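Long-range contacts in iron binding protein FbpA (Mannheimia haemolytica, PDB 1Q35), which binds ferric iron, probably in the periplasm as the solute-binding component of a bacterial iron-uptake system: residues I105-D110 with A215-F220; Y142-F147 with K299-A304. One frame throughout, in Å; residues are numbered along the deposited sequence.

Interaction 1 of 2, residues I105-D110 with A215-F220; sequences IYTSKD and AAIINF
Ile105 and Thr107 pair with Asn219 and Ile217 as the hydrogen-bonded pairs of two antiparallel strands, whose short axes come within 4.4 Å at 149° between their directions. Ile217 gives its N to Thr107 O at 2.8 Å, and its O receives Thr107 N; Ile105 N reaches Asn219 O, whereas the return bond from Asn219 N to Ile105 O is bent and weak. The CA atoms of Tyr106 and Ala216, in the non-hydrogen-bonded pairs with Ile218 and Ser108, point to carbonyls of the adjoining pairs, Ile217 O and Thr107 O, with Ala216 CA 3.1 Å from Thr107 O. Past the strand end, Lys109 N donates to Ala215 O at 2.9 Å, and a water bridges that oxygen to Ser108 OG, which also bonds to the backbone N of Arg111.

The strand holding 105-108 is the long one, 96-108, of the mixed sheet in this periplasmic-binding-protein fold; 192-196 is another antiparallel partner, and helix 178-187 touches Tyr106 and Ala216.

Asn219 suits its place because one amide can serve two acceptors on the neighbouring strand. Its ND2 meets Ile105 O at 2.9 Å and Thr107 OG1 at 3.0 Å, both close to the amide plane, while OD1 takes Leu115 N; bonds at both ends thus fix the amide's rotation. Thr107 OG1 sits between its backbone N and carbonyl carbon (chi1 54°), where it accepts from ND2 and bonds to Gly113 O. Tyr106 and Ile218 lie alongside on one face, CE2 of Tyr106 3.8 Å from CG1 of Ile218: flat ring and branched aliphatic chain cover one another, while the phenol keeps a polar end for Asn196 O. The Tyr106 side chain lies about 5 Å from that of Tyr199, a ferric-iron ligand when metal is bound.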
loop_
_atom_site.group_PDB
_atom_site.type_symbol
_atom_site.label_atom_id
_atom_site.label_comp_id
_atom_site.label_asym_id
_atom_site.label_seq_id
_atom_site.Cartn_x
_atom_site.Cartn_y
_atom_site.Cartn_z
ATOM N N ILE A 105 9.667 -7.011 5.709
ATOM C CA ILE A 105 10.820 -7.711 5.166
ATOM C C ILE A 105 10.544 -9.204 5.244
ATOM O O ILE A 105 10.325 -9.748 6.326
ATOM C CB ILE A 105 12.115 -7.363 5.928
ATOM C CG1 ILE A 105 12.390 -5.860 5.838
ATOM C CG2 ILE A 105 13.290 -8.170 5.363
ATOM C CD1 ILE A 105 13.550 -5.389 6.674
ATOM N N TYR A 106 10.508 -9.851 4.083
ATOM C CA TYR A 106 10.406 -11.305 4.006
ATOM C C TYR A 106 11.800 -11.903 4.007
ATOM O O TYR A 106 12.704 -11.360 3.380
ATOM C CB TYR A 106 9.651 -11.714 2.740
ATOM C CG TYR A 106 8.211 -11.264 2.755
ATOM C CD1 TYR A 106 7.752 -10.247 1.919
ATOM C CD2 TYR A 106 7.310 -11.839 3.628
ATOM C CE1 TYR A 106 6.425 -9.836 1.957
ATOM C CE2 TYR A 106 5.985 -11.426 3.677
ATOM C CZ TYR A 106 5.547 -10.431 2.843
ATOM O OH TYR A 106 4.226 -10.055 2.927
ATOM N N THR A 107 11.983 -13.013 4.718
ATOM C CA THR A 107 13.274 -13.695 4.734
ATOM C C THR A 107 13.121 -15.162 4.384
ATOM O O THR A 107 12.068 -15.758 4.572
ATOM C CB THR A 107 13.951 -13.587 6.104
ATOM O OG1 THR A 107 13.054 -14.048 7.126
ATOM C CG2 THR A 107 14.300 -12.139 6.451
ATOM N N SER A 108 14.202 -15.742 3.881
ATOM C CA SER A 108 14.240 -17.169 3.607
ATOM C C SER A 108 14.095 -17.934 4.917
ATOM O O SER A 108 14.855 -17.714 5.848
ATOM C CB SER A 108 15.565 -17.539 2.950
ATOM O OG SER A 108 15.734 -18.945 2.898
ATOM N N LYS A 109 13.124 -18.835 4.985
ATOM C CA LYS A 109 12.969 -19.708 6.141
ATOM C C LYS A 109 14.259 -20.485 6.421
ATOM O O LYS A 109 14.732 -20.508 7.553
ATOM C CB LYS A 109 11.803 -20.674 5.911
ATOM C CG LYS A 109 11.511 -21.610 7.073
ATOM C CD LYS A 109 10.418 -22.620 6.730
ATOM C CE LYS A 109 10.183 -23.589 7.881
ATOM N NZ LYS A 109 9.372 -24.769 7.475
ATOM N N ASP A 110 14.825 -21.084 5.372
ATOM C CA ASP A 110 15.981 -21.974 5.495
ATOM C C ASP A 110 17.303 -21.233 5.648
ATOM O O ASP A 110 18.181 -21.672 6.387
ATOM C CB ASP A 110 16.070 -22.909 4.273
ATOM C CG ASP A 110 14.933 -23.910 4.215
ATOM O OD1 ASP A 110 14.607 -24.375 3.102
ATOM O OD2 ASP A 110 14.319 -24.300 5.226
ATOM N N ALA A 215 8.091 -20.898 2.077
ATOM C CA ALA A 215 9.547 -20.792 2.049
ATOM C C ALA A 215 10.079 -19.512 2.694
ATOM O O ALA A 215 11.284 -19.319 2.754
ATOM C CB ALA A 215 10.036 -20.880 0.625
ATOM N N ALA A 216 9.185 -18.645 3.169
ATOM C CA ALA A 216 9.573 -17.337 3.682
ATOM C C ALA A 216 8.963 -17.075 5.051
ATOM O O ALA A 216 7.981 -17.706 5.444
ATOM C CB ALA A 216 9.162 -16.240 2.698
ATOM N N ILE A 217 9.563 -16.126 5.760
ATOM C CA ILE A 217 9.082 -15.659 7.049
ATOM C C ILE A 217 8.744 -14.176 6.908
ATOM O O ILE A 217 9.512 -13.410 6.327
ATOM C CB ILE A 217 10.157 -15.873 8.130
ATOM C CG1 ILE A 217 10.360 -17.375 8.377
ATOM C CG2 ILE A 217 9.776 -15.155 9.429
ATOM C CD1 ILE A 217 11.639 -17.697 9.109
ATOM N N ILE A 218 7.588 -13.786 7.436
ATOM C CA ILE A 218 7.211 -12.375 7.495
ATOM C C ILE A 218 7.842 -11.722 8.731
ATOM O O ILE A 218 7.763 -12.258 9.840
ATOM C CB ILE A 218 5.657 -12.198 7.457
ATOM C CG1 ILE A 218 5.285 -10.715 7.394
ATOM C CG2 ILE A 218 4.961 -12.862 8.648
ATOM C CD1 ILE A 218 3.881 -10.452 6.913
ATOM N N ASN A 219 8.489 -10.578 8.531
ATOM C CA ASN A 219 9.148 -9.861 9.621
ATOM C C ASN A 219 8.721 -8.406 9.620
ATOM O O ASN A 219 8.752 -7.752 8.583
ATOM C CB ASN A 219 10.674 -9.897 9.497
ATOM C CG ASN A 219 11.235 -11.296 9.392
ATOM O OD1 ASN A 219 11.561 -11.927 10.401
ATOM N ND2 ASN A 219 11.381 -11.780 8.163
ATOM N N PHE A 220 8.367 -7.897 10.795
ATOM C CA PHE A 220 7.993 -6.499 10.976
ATOM C C PHE A 220 9.193 -5.760 11.557
ATOM O O PHE A 220 9.563 -5.989 12.714
ATOM C CB PHE A 220 6.802 -6.396 11.932
ATOM C CG PHE A 220 5.599 -7.146 11.469
ATOM C CD1 PHE A 220 5.199 -8.306 12.115
ATOM C CD2 PHE A 220 4.858 -6.696 10.384
ATOM C CE1 PHE A 220 4.084 -9.004 11.686
ATOM C CE2 PHE A 220 3.738 -7.391 9.952
ATOM C CZ PHE A 220 3.354 -8.547 10.598
HETATM O O HOH W 1 13.733 -20.389 1.993
#

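Interaction 2 of 2, residues Y142-F147 with K299-A304; sequences YNVSLF and KNYEAA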
loop_
_atom_site.group_PDB
_atom_site.type_symbol
_atom_site.label_atom_id
_atom_site.label_comp_id
_atom_site.label_asym_id
_atom_site.label_seq_id
_atom_site.Cartn_x
_atom_site.Cartn_y
_atom_site.Cartn_z
ATOM N N TYR A 142 4.946 1.997 -3.654
ATOM C CA TYR A 142 5.092 1.389 -2.332
ATOM C C TYR A 142 6.511 1.591 -1.796
ATOM O O TYR A 142 6.700 1.858 -0.611
ATOM C CB TYR A 142 4.787 -0.107 -2.349
ATOM C CG TYR A 142 3.383 -0.520 -2.721
ATOM C CD1 TYR A 142 2.268 0.228 -2.344
ATOM C CD2 TYR A 142 3.169 -1.700 -3.426
ATOM C CE1 TYR A 142 0.989 -0.185 -2.677
ATOM C CE2 TYR A 142 1.888 -2.125 -3.751
ATOM C CZ TYR A 142 0.804 -1.355 -3.375
ATOM O OH TYR A 142 -0.482 -1.732 -3.666
ATOM N N ASN A 143 7.511 1.433 -2.656
ATOM C CA ASN A 143 8.892 1.693 -2.276
ATOM C C ASN A 143 9.165 3.176 -2.063
ATOM O O ASN A 143 9.764 3.557 -1.072
ATOM C CB ASN A 143 9.865 1.138 -3.321
ATOM C CG ASN A 143 9.980 -0.371 -3.283
ATOM O OD1 ASN A 143 9.715 -1.015 -2.257
ATOM N ND2 ASN A 143 10.383 -0.949 -4.410
ATOM N N VAL A 144 8.731 4.022 -2.988
ATOM C CA VAL A 144 9.029 5.443 -2.885
ATOM C C VAL A 144 8.417 6.017 -1.600
ATOM O O VAL A 144 9.049 6.819 -0.937
ATOM C CB VAL A 144 8.594 6.232 -4.148
ATOM C CG1 VAL A 144 8.925 7.711 -3.999
ATOM C CG2 VAL A 144 9.283 5.672 -5.396
ATOM N N SER A 145 7.208 5.599 -1.232
ATOM C CA SER A 145 6.603 6.102 0.004
ATOM C C SER A 145 7.345 5.614 1.253
ATOM O O SER A 145 7.451 6.344 2.228
ATOM C CB SER A 145 5.112 5.783 0.061
ATOM O OG SER A 145 4.420 6.617 -0.855
ATOM N N LEU A 146 7.877 4.394 1.227
ATOM C CA LEU A 146 8.774 3.946 2.287
ATOM C C LEU A 146 10.000 4.860 2.384
ATOM O O LEU A 146 10.363 5.312 3.465
ATOM C CB LEU A 146 9.206 2.497 2.044
ATOM C CG LEU A 146 10.333 1.953 2.926
ATOM C CD1 LEU A 146 9.953 1.926 4.400
ATOM C CD2 LEU A 146 10.729 0.566 2.453
ATOM N N PHE A 147 10.645 5.129 1.253
ATOM C CA PHE A 147 11.823 5.988 1.240
ATOM C C PHE A 147 11.479 7.418 1.681
ATOM O O PHE A 147 12.301 8.094 2.296
ATOM C CB PHE A 147 12.491 6.000 -0.147
ATOM C CG PHE A 147 12.773 4.628 -0.726
ATOM C CD1 PHE A 147 12.752 4.448 -2.096
ATOM C CD2 PHE A 147 13.063 3.531 0.075
ATOM C CE1 PHE A 147 13.001 3.208 -2.665
ATOM C CE2 PHE A 147 13.317 2.284 -0.489
ATOM C CZ PHE A 147 13.297 2.128 -1.861
ATOM N N LYS A 299 4.490 14.094 1.864
ATOM C CA LYS A 299 5.248 15.341 1.756
ATOM C C LYS A 299 6.636 15.127 1.165
ATOM O O LYS A 299 7.184 16.007 0.505
ATOM C CB LYS A 299 5.371 15.934 3.173
ATOM C CG LYS A 299 6.230 17.166 3.377
ATOM C CD LYS A 299 6.152 17.600 4.851
ATOM C CE LYS A 299 6.934 16.680 5.815
ATOM N NZ LYS A 299 6.714 17.044 7.257
ATOM N N ASN A 300 7.200 13.950 1.410
ATOM C CA ASN A 300 8.563 13.627 1.001
ATOM C C ASN A 300 8.655 12.760 -0.251
ATOM O O ASN A 300 9.755 12.362 -0.640
ATOM C CB ASN A 300 9.290 12.926 2.153
ATOM C CG ASN A 300 9.478 13.827 3.338
ATOM O OD1 ASN A 300 10.177 14.831 3.261
ATOM N ND2 ASN A 300 8.833 13.492 4.441
ATOM N N TYR A 301 7.524 12.471 -0.888
ATOM C CA TYR A 301 7.512 11.591 -2.056
ATOM C C TYR A 301 8.387 12.106 -3.205
ATOM O O TYR A 301 9.172 11.358 -3.776
ATOM C CB TYR A 301 6.082 11.370 -2.550
ATOM C CG TYR A 301 5.965 10.256 -3.569
ATOM C CD1 TYR A 301 5.695 8.948 -3.165
ATOM C CD2 TYR A 301 6.134 10.500 -4.928
ATOM C CE1 TYR A 301 5.579 7.917 -4.080
ATOM C CE2 TYR A 301 6.035 9.461 -5.861
ATOM C CZ TYR A 301 5.757 8.178 -5.422
ATOM O OH TYR A 301 5.660 7.145 -6.333
ATOM N N GLU A 302 8.249 13.384 -3.540
ATOM C CA GLU A 302 9.006 13.985 -4.634
ATOM C C GLU A 302 10.509 13.875 -4.395
ATOM O O GLU A 302 11.265 13.503 -5.293
ATOM C CB GLU A 302 8.585 15.452 -4.801
ATOM C CG GLU A 302 9.345 16.251 -5.845
ATOM C CD GLU A 302 8.783 17.651 -6.007
ATOM O OE1 GLU A 302 8.325 17.987 -7.122
ATOM O OE2 GLU A 302 8.793 18.413 -5.016
ATOM N N ALA A 303 10.938 14.189 -3.180
ATOM C CA ALA A 303 12.347 14.104 -2.823
ATOM C C ALA A 303 12.853 12.661 -2.902
ATOM O O ALA A 303 13.969 12.414 -3.350
ATOM C CB ALA A 303 12.577 14.669 -1.433
ATOM N N ALA A 304 12.029 11.708 -2.481
ATOM C CA ALA A 304 12.395 10.294 -2.514
ATOM C C ALA A 304 12.543 9.805 -3.953
ATOM O O ALA A 304 13.482 9.084 -4.268
ATOM C CB ALA A 304 11.362 9.458 -1.775
#
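Ser145 OG is gripped from outside the pair by Asp59 and Ser61, with a weak bond to Ser141 O one helical turn back, and it lies in the ring plane at the edge of Tyr301, 3.5 Å from CD1. A serine suits this spot: small enough to sit beside an aromatic edge, yet able to bond to several polar groups. Val144 meets the same ring over one face. Its CG1 stands 3.5 Å from the ring centroid and 16° off the normal, a CH-pi contact with the side chains crossing at about a right angle. Tyr301 extends its ring across to the valine because CG lies opposite the backbone N (chi1 -168°). One turn on, Ala304 CB packs 3.7 Å from Val144 CG1 and also touches Phe147 CB, its single methyl allowing the backbones to approach, with CA atoms of Ala304 and Phe147 5.7 Å apart. No hydrogen bond joins the segments. This is apolar helix-to-helix packing of 301-311 on the first turns of 141-168, the helix that carries Tyr142, a ferric-iron ligand in the metal-bound protein though no iron is present here, at the cleft of this two-lobed periplasmic-binding-protein fold.

Both contacts are largely buried, but interaction 1 lies farther from the centre of the chain and reaches solvent at Lys109, while the touching residues of interaction 2 are buried apart from the partly exposed Tyr301. They join different elements: interaction 1 joins two neighbouring strands of the sheet through backbone and amide hydrogen bonds, whereas interaction 2 packs two helices through methyl groups and an aromatic face, with no bond across. Their centres are 24 Å apart and their nearest atoms about 7 Å, and their segments alternate along the chain. Both lie near the iron site: segment 142-147 carries Tyr142, which takes no part in the packing itself, and Tyr106 of interaction 1 neighbours Tyr199.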